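Local structure of hypothetical signal peptide protein (Sinorhizobium meliloti, 3PJY) at residues Q42-L50 / V105-R115. The protein is of unknown function but, as a DUF192 family protein, may be a transcription regulator. Sequence-based numbering, arbitrary orientation. Where two conformers were deposited one is given.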
loop_
_atom_site.group_PDB
_atom_site.type_symbol
_atom_site.label_atom_id
_atom_site.label_comp_id
_atom_site.label_asym_id
_atom_site.label_seq_id
_atom_site.Cartn_x
_atom_site.Cartn_y
_atom_site.Cartn_z
ATOM N N GLN B 42 -10.886 -18.086 -4.543
ATOM C CA GLN B 42 -10.112 -17.006 -5.125
ATOM C C GLN B 42 -9.671 -16.051 -4.039
ATOM O O GLN B 42 -10.207 -16.059 -2.944
ATOM C CB GLN B 42 -10.951 -16.240 -6.159
ATOM C CG GLN B 42 -12.192 -15.582 -5.573
HETATM N N MSE B 43 -8.713 -15.204 -4.393
HETATM C CA MSE B 43 -8.184 -14.180 -3.508
HETATM C C MSE B 43 -7.288 -13.279 -4.367
HETATM O O MSE B 43 -6.491 -13.782 -5.126
HETATM C CB MSE B 43 -7.370 -14.791 -2.367
HETATM C CG MSE B 43 -6.877 -13.732 -1.350
HETATM SE SE MSE B 43 -6.289 -14.477 0.317
HETATM C CE MSE B 43 -4.625 -15.179 -0.256
ATOM N N ALA B 44 -7.488 -11.963 -4.269
ATOM C CA ALA B 44 -6.767 -11.004 -5.100
ATOM C C ALA B 44 -5.294 -10.965 -4.797
ATOM O O ALA B 44 -4.885 -11.291 -3.666
ATOM C CB ALA B 44 -7.394 -9.578 -4.959
ATOM N N PRO B 45 -4.463 -10.574 -5.781
ATOM C CA PRO B 45 -3.033 -10.726 -5.563
ATOM C C PRO B 45 -2.460 -9.910 -4.383
ATOM O O PRO B 45 -1.515 -10.349 -3.719
ATOM C CB PRO B 45 -2.408 -10.197 -6.850
ATOM C CG PRO B 45 -3.461 -10.431 -7.893
ATOM C CD PRO B 45 -4.778 -10.211 -7.194
ATOM N N ASP B 46 -3.023 -8.735 -4.127
ATOM C CA ASP B 46 -2.574 -7.909 -2.996
ATOM C C ASP B 46 -3.437 -8.085 -1.724
ATOM O O ASP B 46 -3.442 -7.188 -0.854
ATOM C CB ASP B 46 -2.456 -6.436 -3.399
ATOM C CG ASP B 46 -1.345 -6.190 -4.417
ATOM O OD1 ASP B 46 -0.266 -6.798 -4.318
ATOM O OD2 ASP B 46 -1.605 -5.427 -5.382
ATOM N N HIS B 47 -4.151 -9.204 -1.622
ATOM C CA HIS B 47 -4.942 -9.520 -0.446
ATOM C C HIS B 47 -4.417 -10.787 0.223
ATOM O O HIS B 47 -4.010 -11.738 -0.442
ATOM C CB HIS B 47 -6.396 -9.719 -0.803
ATOM C CG HIS B 47 -7.147 -8.446 -1.038
ATOM N ND1 HIS B 47 -8.133 -8.001 -0.176
ATOM C CD2 HIS B 47 -7.097 -7.546 -2.052
ATOM C CE1 HIS B 47 -8.644 -6.872 -0.649
ATOM N NE2 HIS B 47 -8.036 -6.578 -1.781
ATOM N N GLY B 48 -4.505 -10.809 1.546
ATOM C CA GLY B 48 -4.098 -11.957 2.324
ATOM C C GLY B 48 -4.807 -12.037 3.647
ATOM O O GLY B 48 -5.757 -11.281 3.906
HETATM N N MSE B 49 -4.367 -12.986 4.455
HETATM C CA MSE B 49 -4.923 -13.157 5.779
HETATM C C MSE B 49 -3.767 -13.112 6.772
HETATM O O MSE B 49 -2.763 -13.813 6.623
HETATM C CB MSE B 49 -5.718 -14.446 5.863
HETATM C CG MSE B 49 -6.293 -14.657 7.237
HETATM SE SE MSE B 49 -7.670 -16.034 7.368
HETATM C CE MSE B 49 -9.106 -15.103 6.527
ATOM N N LEU B 50 -3.937 -12.282 7.792
ATOM C CA LEU B 50 -2.944 -12.096 8.822
ATOM C C LEU B 50 -3.509 -12.766 10.097
ATOM O O LEU B 50 -4.519 -12.347 10.657
ATOM C CB LEU B 50 -2.659 -10.633 9.105
ATOM C CG LEU B 50 -1.592 -10.317 10.165
ATOM C CD1 LEU B 50 -0.224 -10.877 9.734
ATOM C CD2 LEU B 50 -1.519 -8.789 10.371
ATOM N N VAL B 105 1.281 -14.964 11.462
ATOM C CA VAL B 105 1.548 -15.592 10.176
ATOM C C VAL B 105 0.745 -14.807 9.133
ATOM O O VAL B 105 -0.432 -14.488 9.343
ATOM C CB VAL B 105 1.189 -17.058 10.130
ATOM C CG1 VAL B 105 1.157 -17.638 8.705
ATOM C CG2 VAL B 105 2.178 -17.895 11.005
ATOM N N LEU B 106 1.400 -14.469 8.028
ATOM C CA LEU B 106 0.720 -13.861 6.858
ATOM C C LEU B 106 0.602 -14.918 5.777
ATOM O O LEU B 106 1.621 -15.474 5.346
ATOM C CB LEU B 106 1.500 -12.628 6.366
ATOM C CG LEU B 106 0.935 -11.906 5.163
ATOM C CD1 LEU B 106 -0.481 -11.415 5.383
ATOM C CD2 LEU B 106 1.879 -10.768 4.806
ATOM N N GLU B 107 -0.630 -15.178 5.341
ATOM C CA GLU B 107 -0.855 -16.027 4.183
ATOM C C GLU B 107 -1.217 -15.184 2.963
ATOM O O GLU B 107 -2.099 -14.338 3.018
ATOM C CB GLU B 107 -1.947 -17.046 4.431
ATOM C CG GLU B 107 -1.520 -18.155 5.340
ATOM C CD GLU B 107 -2.565 -19.222 5.578
ATOM O OE1 GLU B 107 -3.760 -19.080 5.279
ATOM O OE2 GLU B 107 -2.169 -20.270 6.129
ATOM N N LEU B 108 -0.505 -15.415 1.876
ATOM C CA LEU B 108 -0.692 -14.731 0.613
ATOM C C LEU B 108 -0.853 -15.770 -0.500
ATOM O O LEU B 108 -0.488 -16.945 -0.330
ATOM C CB LEU B 108 0.536 -13.884 0.304
ATOM C CG LEU B 108 0.873 -12.783 1.330
ATOM C CD1 LEU B 108 2.250 -12.180 1.037
ATOM C CD2 LEU B 108 -0.204 -11.739 1.318
ATOM N N ASN B 109 -1.342 -15.351 -1.663
ATOM C CA ASN B 109 -1.363 -16.269 -2.788
ATOM C C ASN B 109 0.044 -16.800 -3.043
ATOM O O ASN B 109 1.041 -16.062 -2.977
ATOM C CB ASN B 109 -1.847 -15.597 -4.048
ATOM C CG ASN B 109 -3.341 -15.439 -4.095
ATOM O OD1 ASN B 109 -4.071 -16.416 -4.305
ATOM N ND2 ASN B 109 -3.808 -14.203 -3.959
ATOM N N ALA B 110 0.167 -18.073 -3.378
ATOM C CA ALA B 110 1.477 -18.598 -3.768
ATOM C C ALA B 110 2.084 -17.796 -4.894
ATOM O O ALA B 110 1.387 -17.391 -5.853
ATOM C CB ALA B 110 1.397 -20.113 -4.131
ATOM N N GLY B 111 3.382 -17.542 -4.788
ATOM C CA GLY B 111 4.100 -16.735 -5.769
ATOM C C GLY B 111 4.222 -15.275 -5.382
ATOM O O GLY B 111 4.966 -14.526 -6.024
ATOM N N THR B 112 3.476 -14.858 -4.350
ATOM C CA THR B 112 3.507 -13.444 -3.928
ATOM C C THR B 112 4.877 -13.011 -3.401
ATOM O O THR B 112 5.343 -11.913 -3.718
ATOM C CB THR B 112 2.415 -13.104 -2.933
ATOM O OG1 THR B 112 1.145 -13.466 -3.494
ATOM C CG2 THR B 112 2.382 -11.587 -2.683
ATOM N N VAL B 113 5.521 -13.884 -2.645
ATOM C CA VAL B 113 6.860 -13.571 -2.094
ATOM C C VAL B 113 7.824 -13.268 -3.192
ATOM O O VAL B 113 8.524 -12.239 -3.172
ATOM C CB VAL B 113 7.346 -14.659 -1.128
ATOM C CG1 VAL B 113 8.865 -14.528 -0.787
ATOM C CG2 VAL B 113 6.464 -14.621 0.152
ATOM N N LYS B 114 7.810 -14.114 -4.204
ATOM C CA LYS B 114 8.653 -13.836 -5.393
ATOM C C LYS B 114 8.274 -12.581 -6.148
ATOM O O LYS B 114 9.151 -11.780 -6.536
ATOM C CB LYS B 114 8.652 -15.033 -6.306
ATOM C CG LYS B 114 9.487 -16.157 -5.759
ATOM C CD LYS B 114 11.029 -15.893 -5.783
ATOM C CE LYS B 114 11.807 -16.847 -4.810
ATOM N NZ LYS B 114 11.571 -16.588 -3.313
ATOM N N ARG B 115 6.987 -12.405 -6.396
ATOM C CA ARG B 115 6.510 -11.237 -7.114
ATOM C C ARG B 115 6.949 -9.948 -6.453
ATOM O O ARG B 115 7.307 -8.988 -7.169
ATOM C CB ARG B 115 4.980 -11.233 -7.246
ATOM C CG ARG B 115 4.382 -9.939 -7.879
ATOM C CD ARG B 115 2.879 -10.163 -8.133
ATOM N NE ARG B 115 2.021 -10.194 -6.922
ATOM C CZ ARG B 115 1.504 -9.123 -6.330
ATOM N NH1 ARG B 115 1.789 -7.886 -6.737
ATOM N NH2 ARG B 115 0.650 -9.287 -5.332
HETATM O O HOH W 1 -1.995 -12.602 -2.190
HETATM O O HOH W 2 0.460 -5.164 -6.901
#
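With CG of N109 beside its own backbone N (chi1 -78°) and CG of M43 swung anti to its N (chi1 -176°), the two side chains pass alongside one another, running opposite ways. M43 is a selenomethionine, and the bend at its chi3 lays CE 3.6 Å from N109 N. The amide of N109 meanwhile gives ND2 to M43 O at 3.0 Å, arriving from above the carbonyl plane. A water continues the link: it accepts from N109 N and ND2 and donates to P45 O and H47 O, so the turn from A44 to H47 is tied to the end of strand 105-109 through both backbone and side chain. Asparagine suits this place because its short amide reaches a carbonyl and the water together; an alanine here would probably leave M43 O without this donor and cost the water one of its partners.

Beyond the turn the chains become neighbouring antiparallel strands of the mixed sheet, with M49 and E107 as a hydrogen-bonded pair: E107 N reaches M49 O at 2.8 Å, and M49 N bonds E107 O in return. Next to it, L50 CD1 meets L106 CB at 4.2 Å on the face where both leucines also touch V24 of strand 19-27; their burial there suits apolar chains. G48 suits its strand position because a beta carbon would clash with E107 O and L108 CD2.

At the other end R115 reaches back from helix 112-116. Its NH2 makes a nearly straight salt bridge (167°) to D46 OD1, which lies in the guanidinium plane but is met from above the carboxylate plane. A second water joins D46 OD2 to R115 NH1, and H20 also bonds OD1. Shared between arginine and histidine, the carboxylate probably stays ionised, so a charged bridge joins turn to helix, while neutral amide and water bonds join it to the strand end.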